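Local structure of fluorescence recovery protein (Synechocystis sp., 4JDX) at residues A[20-25]-A[98-103]; A[28-33]-A[71-76]. The protein accelerates the return of the photoactivated orange carotenoid protein to its resting form, restoring phycobilisome fluorescence after photoprotective quenching. All coordinates share one frame; numbering follows the deposited sequence.

Contact 1: residues A[20-25]-A[98-103]; sequences TQSAHA and LTFLAA
Phe100 lays one face of its ring over Ser22, whose CB stands 3.6 Å from the ring centroid and only 18° off the ring normal, a CH-pi contact. The aromatic ring projects from a type I beta turn, Leu98 to Leu101, in the loop that leads into the C-terminal helix 103-114, and it rests against an early turn of the long helix 17-47 in this all-helical protein. The turn is closed by the backbone bond from Leu101 N to Leu98 O. Phe100 CG lies between its own backbone N and carbonyl carbon (chi1 68°), a rotation that brings the ring across to the helix. There it is held between two neighbours, for Leu101 CG packs on the face opposite Ser22, 3.6 Å above the ring plane. The two segments meet through CH-pi and apolar contacts, with no hydrogen bond between them. Nearby, Leu26 of the same helix also touches Phe100, and Glu19 OE2 accepts a hydrogen bond from the backbone N of Ala102, the N-cap residue of helix 103-114. The far end of the ring reaches Ala23: Phe100 CZ lies 3.6 Å from the backbone N of Ala23 and 4.1 Å from its CB.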
ATOM      1  N   THR A  20       8.289 -12.973  31.750  1.00 58.94           N
ATOM      2  CA  THR A  20       7.166 -12.665  30.870  1.00 61.62           C
ATOM      3  C   THR A  20       6.953 -11.158  30.758  1.00 54.57           C
ATOM      4  O   THR A  20       6.608 -10.646  29.692  1.00 57.66           O
ATOM      5  CB  THR A  20       5.860 -13.314  31.376  1.00 70.18           C
ATOM      6  OG1 THR A  20       5.604 -12.892  32.721  1.00 87.66           O
ATOM      7  CG2 THR A  20       5.955 -14.831  31.333  1.00 63.04           C
ATOM      8  N   GLN A  21       7.170 -10.452  31.861  1.00 57.59           N
ATOM      9  CA  GLN A  21       6.940  -9.013  31.907  1.00 56.65           C
ATOM     10  C   GLN A  21       7.999  -8.256  31.109  1.00 52.07           C
ATOM     11  O   GLN A  21       7.678  -7.329  30.364  1.00 51.15           O
ATOM     12  CB  GLN A  21       6.923  -8.527  33.358  1.00 60.85           C
ATOM     13  CG  GLN A  21       6.673  -7.036  33.511  1.00 71.59           C
ATOM     14  CD  GLN A  21       6.508  -6.619  34.960  1.00 83.64           C
ATOM     15  OE1 GLN A  21       6.408  -7.461  35.852  1.00 82.95           O
ATOM     16  NE2 GLN A  21       6.477  -5.313  35.203  1.00 79.93           N
ATOM     17  N   SER A  22       9.258  -8.654  31.262  1.00 51.63           N
ATOM     18  CA  SER A  22      10.353  -8.004  30.550  1.00 53.67           C
ATOM     19  C   SER A  22      10.370  -8.400  29.075  1.00 49.55           C
ATOM     20  O   SER A  22      10.842  -7.641  28.227  1.00 46.80           O
ATOM     21  CB  SER A  22      11.696  -8.339  31.201  1.00 44.96           C
ATOM     22  OG  SER A  22      11.952  -7.479  32.293  1.00 56.46           O
ATOM     23  N   ALA A  23       9.853  -9.587  28.775  1.00 40.13           N
ATOM     24  CA  ALA A  23       9.750 -10.046  27.395  1.00 44.34           C
ATOM     25  C   ALA A  23       8.750  -9.176  26.645  1.00 44.08           C
ATOM     26  O   ALA A  23       8.987  -8.781  25.502  1.00 52.13           O
ATOM     27  CB  ALA A  23       9.329 -11.509  27.349  1.00 38.26           C
ATOM     28  N   HIS A  24       7.633  -8.875  27.301  1.00 40.43           N
ATOM     29  CA  HIS A  24       6.609  -8.005  26.731  1.00 48.06           C
ATOM     30  C   HIS A  24       7.182  -6.627  26.436  1.00 44.67           C
ATOM     31  O   HIS A  24       6.920  -6.045  25.381  1.00 51.40           O
ATOM     32  CB  HIS A  24       5.426  -7.871  27.692  1.00 42.22           C
ATOM     33  CG  HIS A  24       4.562  -9.090  27.762  1.00 50.82           C
ATOM     34  ND1 HIS A  24       3.737  -9.357  28.835  1.00 60.13           N
ATOM     35  CD2 HIS A  24       4.386 -10.111  26.891  1.00 54.96           C
ATOM     36  CE1 HIS A  24       3.096 -10.491  28.623  1.00 62.70           C
ATOM     37  NE2 HIS A  24       3.471 -10.969  27.449  1.00 54.65           N
ATOM     38  N   ALA A  25       7.968  -6.110  27.375  1.00 41.21           N
ATOM     39  CA  ALA A  25       8.549  -4.782  27.240  1.00 44.51           C
ATOM     40  C   ALA A  25       9.541  -4.770  26.084  1.00 42.41           C
ATOM     41  O   ALA A  25       9.699  -3.761  25.395  1.00 52.01           O
ATOM     42  CB  ALA A  25       9.233  -4.369  28.537  1.00 44.58           C
ATOM     43  N   LEU A  98      18.678  -9.772  26.203  1.00 50.82           N
ATOM     44  CA  LEU A  98      18.068 -11.048  26.570  1.00 54.90           C
ATOM     45  C   LEU A  98      18.540 -11.552  27.932  1.00 46.42           C
ATOM     46  O   LEU A  98      18.139 -12.628  28.373  1.00 50.56           O
ATOM     47  CB  LEU A  98      18.399 -12.099  25.511  1.00 55.58           C
ATOM     48  CG  LEU A  98      17.884 -11.803  24.102  1.00 57.71           C
ATOM     49  CD1 LEU A  98      18.470 -12.795  23.104  1.00 60.81           C
ATOM     50  CD2 LEU A  98      16.362 -11.835  24.083  1.00 56.98           C
ATOM     51  N   THR A  99      19.378 -10.767  28.600  1.00 43.52           N
ATOM     52  CA  THR A  99      20.050 -11.216  29.815  1.00 47.56           C
ATOM     53  C   THR A  99      19.122 -11.324  31.027  1.00 45.63           C
ATOM     54  O   THR A  99      19.546 -11.763  32.095  1.00 53.01           O
ATOM     55  CB  THR A  99      21.214 -10.276  30.179  1.00 47.28           C
ATOM     56  OG1 THR A  99      20.701  -8.966  30.451  1.00 52.79           O
ATOM     57  CG2 THR A  99      22.227 -10.205  29.044  1.00 39.40           C
ATOM     58  N   PHE A 100      17.863 -10.927  30.867  1.00 48.86           N
ATOM     59  CA  PHE A 100      16.886 -11.068  31.942  1.00 48.62           C
ATOM     60  C   PHE A 100      16.310 -12.481  31.923  1.00 52.07           C
ATOM     61  O   PHE A 100      15.714 -12.937  32.900  1.00 49.89           O
ATOM     62  CB  PHE A 100      15.766 -10.031  31.808  1.00 39.60           C
ATOM     63  CG  PHE A 100      14.872 -10.250  30.618  1.00 40.78           C
ATOM     64  CD1 PHE A 100      13.750 -11.055  30.715  1.00 41.96           C
ATOM     65  CD2 PHE A 100      15.154  -9.654  29.403  1.00 42.71           C
ATOM     66  CE1 PHE A 100      12.932 -11.261  29.624  1.00 49.16           C
ATOM     67  CE2 PHE A 100      14.336  -9.859  28.309  1.00 50.65           C
ATOM     68  CZ  PHE A 100      13.225 -10.662  28.420  1.00 51.82           C
ATOM     69  N   LEU A 101      16.511 -13.173  30.804  1.00 38.66           N
ATOM     70  CA  LEU A 101      16.033 -14.540  30.646  1.00 47.15           C
ATOM     71  C   LEU A 101      16.975 -15.553  31.282  1.00 48.98           C
ATOM     72  O   LEU A 101      18.146 -15.263  31.523  1.00 42.17           O
ATOM     73  CB  LEU A 101      15.879 -14.876  29.164  1.00 39.07           C
ATOM     74  CG  LEU A 101      14.826 -14.084  28.393  1.00 43.09           C
ATOM     75  CD1 LEU A 101      14.927 -14.408  26.910  1.00 38.07           C
ATOM     76  CD2 LEU A 101      13.431 -14.384  28.933  1.00 45.11           C
ATOM     77  N   ALA A 102      16.451 -16.746  31.545  1.00 50.29           N
ATOM     78  CA  ALA A 102      17.268 -17.869  31.981  1.00 48.50           C
ATOM     79  C   ALA A 102      18.357 -18.136  30.947  1.00 46.16           C
ATOM     80  O   ALA A 102      18.168 -17.890  29.757  1.00 58.21           O
ATOM     81  CB  ALA A 102      16.405 -19.108  32.175  1.00 46.15           C
ATOM     82  N   ALA A 103      19.496 -18.642  31.410  1.00 57.78           N
ATOM     83  CA  ALA A 103      20.649 -18.884  30.549  1.00 58.44           C
ATOM     84  C   ALA A 103      20.318 -19.848  29.411  1.00 50.64           C
ATOM     85  O   ALA A 103      20.779 -19.667  28.284  1.00 49.77           O
ATOM     86  CB  ALA A 103      21.811 -19.422  31.377  1.00 55.98           C
TER

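Contact 2: residues A[28-33]-A[71-76]; sequences RKAYQR and GKYDDR
Preceded by Lys72, whose CG lies against one face of its ring and whose NZ forms salt bridges with Glu34, Glu68 and Glu90, Tyr73 meets Tyr31 and Ala30 of helix 17-47. Tyr31 CB takes the opposite face of the Tyr73 ring, 4.1 Å from the ring centroid in a CH-pi contact. The Tyr31 ring, swung opposite the backbone N (chi1 173°), presents its edge to the Tyr73 face in an offset edge-to-face pair, planes at 86° and centroids 5.7 Å apart. The closest ring atoms are Tyr31 CD1 and Tyr73 CE2, at 3.7 Å. Ala30 CB comes instead to the edge of Tyr73, 4.0 Å from CE1. The phenol OH of Tyr73 is hydrogen-bonded to Glu34, one helical turn beyond Ala30. Past the inverse gamma turn centred on Tyr73, Asp74 OD1 accepts from the backbone N of Arg76, an Asx turn. Arg76 also grips the Asp74 carboxylate side-on through NE and NH2, with NH2 2.6 Å from OD2, a salt bridge within the loop. The segment lies in the loop between helix 53-70 and helix 80-89, with Tyr73 packed on helix 17-47.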
ATOM      1  N   ARG A  28       7.543  -4.833  22.617  1.00 41.83           N
ATOM      2  CA  ARG A  28       7.084  -3.505  22.239  1.00 48.50           C
ATOM      3  C   ARG A  28       8.243  -2.667  21.712  1.00 43.79           C
ATOM      4  O   ARG A  28       8.100  -1.939  20.735  1.00 55.84           O
ATOM      5  CB  ARG A  28       6.432  -2.817  23.437  1.00 39.26           C
ATOM      6  CG  ARG A  28       5.161  -3.503  23.913  1.00 44.49           C
ATOM      7  CD  ARG A  28       4.471  -2.701  25.003  1.00 49.38           C
ATOM      8  NE  ARG A  28       5.156  -2.816  26.289  1.00 63.75           N
ATOM      9  CZ  ARG A  28       4.791  -3.629  27.279  1.00 71.79           C
ATOM     10  NH1 ARG A  28       3.731  -4.419  27.158  1.00 70.62           N
ATOM     11  NH2 ARG A  28       5.491  -3.651  28.405  1.00 54.06           N
ATOM     12  N   LYS A  29       9.394  -2.784  22.365  1.00 54.64           N
ATOM     13  CA  LYS A  29      10.589  -2.055  21.961  1.00 44.66           C
ATOM     14  C   LYS A  29      10.967  -2.417  20.526  1.00 41.39           C
ATOM     15  O   LYS A  29      11.180  -1.540  19.689  1.00 48.17           O
ATOM     16  CB  LYS A  29      11.744  -2.396  22.899  1.00 45.67           C
ATOM     17  CG  LYS A  29      12.894  -1.410  22.871  1.00 47.95           C
ATOM     18  CD  LYS A  29      14.028  -1.894  23.758  1.00 47.78           C
ATOM     19  CE  LYS A  29      14.967  -0.768  24.145  1.00 63.30           C
ATOM     20  NZ  LYS A  29      14.657  -0.230  25.502  1.00 77.15           N
ATOM     21  N   ALA A  30      11.044  -3.717  20.256  1.00 36.66           N
ATOM     22  CA  ALA A  30      11.376  -4.222  18.929  1.00 45.61           C
ATOM     23  C   ALA A  30      10.330  -3.770  17.919  1.00 50.92           C
ATOM     24  O   ALA A  30      10.656  -3.372  16.800  1.00 50.35           O
ATOM     25  CB  ALA A  30      11.458  -5.744  18.953  1.00 46.60           C
ATOM     26  N   TYR A  31       9.069  -3.842  18.330  1.00 45.08           N
ATOM     27  CA  TYR A  31       7.952  -3.412  17.501  1.00 44.26           C
ATOM     28  C   TYR A  31       8.154  -1.973  17.041  1.00 59.83           C
ATOM     29  O   TYR A  31       7.986  -1.658  15.860  1.00 53.26           O
ATOM     30  CB  TYR A  31       6.638  -3.545  18.276  1.00 43.53           C
ATOM     31  CG  TYR A  31       5.436  -2.975  17.557  1.00 52.54           C
ATOM     32  CD1 TYR A  31       4.988  -3.526  16.366  1.00 48.80           C
ATOM     33  CD2 TYR A  31       4.744  -1.889  18.074  1.00 51.80           C
ATOM     34  CE1 TYR A  31       3.890  -3.006  15.708  1.00 49.77           C
ATOM     35  CE2 TYR A  31       3.647  -1.366  17.422  1.00 53.10           C
ATOM     36  CZ  TYR A  31       3.226  -1.928  16.242  1.00 45.40           C
ATOM     37  OH  TYR A  31       2.131  -1.407  15.594  1.00 56.73           O
ATOM     38  N   GLN A  32       8.525  -1.102  17.974  1.00 38.26           N
ATOM     39  CA  GLN A  32       8.777   0.295  17.652  1.00 42.71           C
ATOM     40  C   GLN A  32       9.964   0.423  16.703  1.00 47.07           C
ATOM     41  O   GLN A  32       9.964   1.271  15.811  1.00 48.52           O
ATOM     42  CB  GLN A  32       9.026   1.101  18.927  1.00 37.37           C
ATOM     43  CG  GLN A  32       7.789   1.240  19.802  1.00 45.05           C
ATOM     44  CD  GLN A  32       6.697   2.058  19.140  1.00 52.07           C
ATOM     45  OE1 GLN A  32       6.978   2.963  18.358  1.00 53.99           O
ATOM     46  NE2 GLN A  32       5.443   1.741  19.444  1.00 50.39           N
ATOM     47  N   ARG A  33      10.968  -0.429  16.891  1.00 40.83           N
ATOM     48  CA  ARG A  33      12.143  -0.411  16.030  1.00 41.11           C
ATOM     49  C   ARG A  33      11.762  -0.804  14.607  1.00 43.23           C
ATOM     50  O   ARG A  33      12.321  -0.290  13.638  1.00 47.66           O
ATOM     51  CB  ARG A  33      13.217  -1.367  16.553  1.00 37.73           C
ATOM     52  CG  ARG A  33      13.844  -0.960  17.874  1.00 40.76           C
ATOM     53  CD  ARG A  33      15.176  -1.658  18.050  1.00 46.98           C
ATOM     54  NE  ARG A  33      15.878  -1.249  19.266  1.00 60.81           N
ATOM     55  CZ  ARG A  33      16.158  -2.045  20.296  1.00 45.77           C
ATOM     56  NH1 ARG A  33      15.802  -3.323  20.296  1.00 57.33           N
ATOM     57  NH2 ARG A  33      16.805  -1.557  21.340  1.00 42.47           N
ATOM     58  N   GLY A  71       0.981 -10.200  13.076  1.00 54.69           N
ATOM     59  CA  GLY A  71       1.032 -11.484  13.752  1.00 64.41           C
ATOM     60  C   GLY A  71       2.429 -11.931  14.147  1.00 66.45           C
ATOM     61  O   GLY A  71       2.626 -13.082  14.536  1.00 63.56           O
ATOM     62  N   LYS A  72       3.399 -11.025  14.062  1.00 53.06           N
ATOM     63  CA  LYS A  72       4.794 -11.378  14.322  1.00 63.67           C
ATOM     64  C   LYS A  72       5.111 -11.503  15.811  1.00 62.70           C
ATOM     65  O   LYS A  72       5.903 -12.354  16.212  1.00 54.83           O
ATOM     66  CB  LYS A  72       5.738 -10.348  13.693  1.00 59.60           C
ATOM     67  CG  LYS A  72       7.192 -10.539  14.099  1.00 60.81           C
ATOM     68  CD  LYS A  72       8.090  -9.462  13.523  1.00 61.02           C
ATOM     69  CE  LYS A  72       8.595  -9.838  12.145  1.00 65.27           C
ATOM     70  NZ  LYS A  72       9.727  -8.972  11.729  1.00 62.61           N
ATOM     71  N   TYR A  73       4.497 -10.652  16.625  1.00 52.46           N
ATOM     72  CA  TYR A  73       4.824 -10.589  18.047  1.00 50.13           C
ATOM     73  C   TYR A  73       3.912 -11.483  18.879  1.00 47.30           C
ATOM     74  O   TYR A  73       3.131 -11.008  19.702  1.00 58.50           O
ATOM     75  CB  TYR A  73       4.780  -9.136  18.526  1.00 41.43           C
ATOM     76  CG  TYR A  73       5.824  -8.290  17.832  1.00 51.60           C
ATOM     77  CD1 TYR A  73       7.117  -8.203  18.330  1.00 50.38           C
ATOM     78  CD2 TYR A  73       5.531  -7.612  16.657  1.00 43.87           C
ATOM     79  CE1 TYR A  73       8.080  -7.449  17.692  1.00 49.60           C
ATOM     80  CE2 TYR A  73       6.490  -6.855  16.014  1.00 46.52           C
ATOM     81  CZ  TYR A  73       7.763  -6.779  16.536  1.00 47.08           C
ATOM     82  OH  TYR A  73       8.728  -6.029  15.904  1.00 51.49           O
ATOM     83  N   ASP A  74       4.037 -12.787  18.654  1.00 46.38           N
ATOM     84  CA  ASP A  74       3.234 -13.783  19.344  1.00 50.26           C
ATOM     85  C   ASP A  74       3.938 -14.225  20.628  1.00 57.11           C
ATOM     86  O   ASP A  74       5.042 -14.767  20.584  1.00 53.57           O
ATOM     87  CB  ASP A  74       3.012 -14.982  18.421  1.00 54.29           C
ATOM     88  CG  ASP A  74       1.986 -15.951  18.957  1.00 59.87           C
ATOM     89  OD1 ASP A  74       1.548 -15.788  20.114  1.00 63.27           O
ATOM     90  OD2 ASP A  74       1.620 -16.889  18.218  1.00 59.89           O
ATOM     91  N   ASP A  75       3.292 -13.997  21.768  1.00 57.46           N
ATOM     92  CA  ASP A  75       3.912 -14.247  23.067  1.00 58.09           C
ATOM     93  C   ASP A  75       3.595 -15.641  23.602  1.00 56.52           C
ATOM     94  O   ASP A  75       3.968 -15.978  24.728  1.00 42.33           O
ATOM     95  CB  ASP A  75       3.450 -13.194  24.079  1.00 52.82           C
ATOM     96  CG  ASP A  75       2.000 -13.368  24.481  1.00 61.11           C
ATOM     97  OD1 ASP A  75       1.643 -12.963  25.607  1.00 64.70           O
ATOM     98  OD2 ASP A  75       1.217 -13.912  23.676  1.00 69.17           O
ATOM     99  N   ARG A  76       2.918 -16.454  22.797  1.00 48.58           N
ATOM    100  CA  ARG A  76       2.517 -17.786  23.232  1.00 53.96           C
ATOM    101  C   ARG A  76       3.718 -18.703  23.445  1.00 60.74           C
ATOM    102  O   ARG A  76       4.724 -18.611  22.742  1.00 57.42           O
ATOM    103  CB  ARG A  76       1.527 -18.407  22.243  1.00 50.98           C
ATOM    104  CG  ARG A  76       0.129 -17.822  22.357  1.00 59.42           C
ATOM    105  CD  ARG A  76      -0.820 -18.386  21.315  1.00 62.01           C
ATOM    106  NE  ARG A  76      -0.432 -18.008  19.959  1.00 65.47           N
ATOM    107  CZ  ARG A  76      -1.124 -18.320  18.868  1.00 72.30           C
ATOM    108  NH1 ARG A  76      -2.247 -19.017  18.968  1.00 74.81           N
ATOM    109  NH2 ARG A  76      -0.696 -17.937  17.673  1.00 65.08           N
TER

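Overall arrangement
Both contacts use helix 17-47, contact 1 near its start and contact 2 further along, with centres about 13 Å apart. Each sets a later part of the chain against that helix: residues 71-76, in the loop between helix 53-70 and helix 80-89, and residues 98-103, running from the loop after helix 80-89 into the start of helix 103-114. Along the chain contact 2 is nested within the loop closed by contact 1. The centre of contact 2 is about 6 Å, and that of contact 1 about 15 Å, from the centre of the chain. A probable hydrogen bond, His24 NE2 to Asp75 OD1 at 3.3 Å, joins them directly. The first helix is the common surface on which both pack, and all four segments fall within the FRP family region.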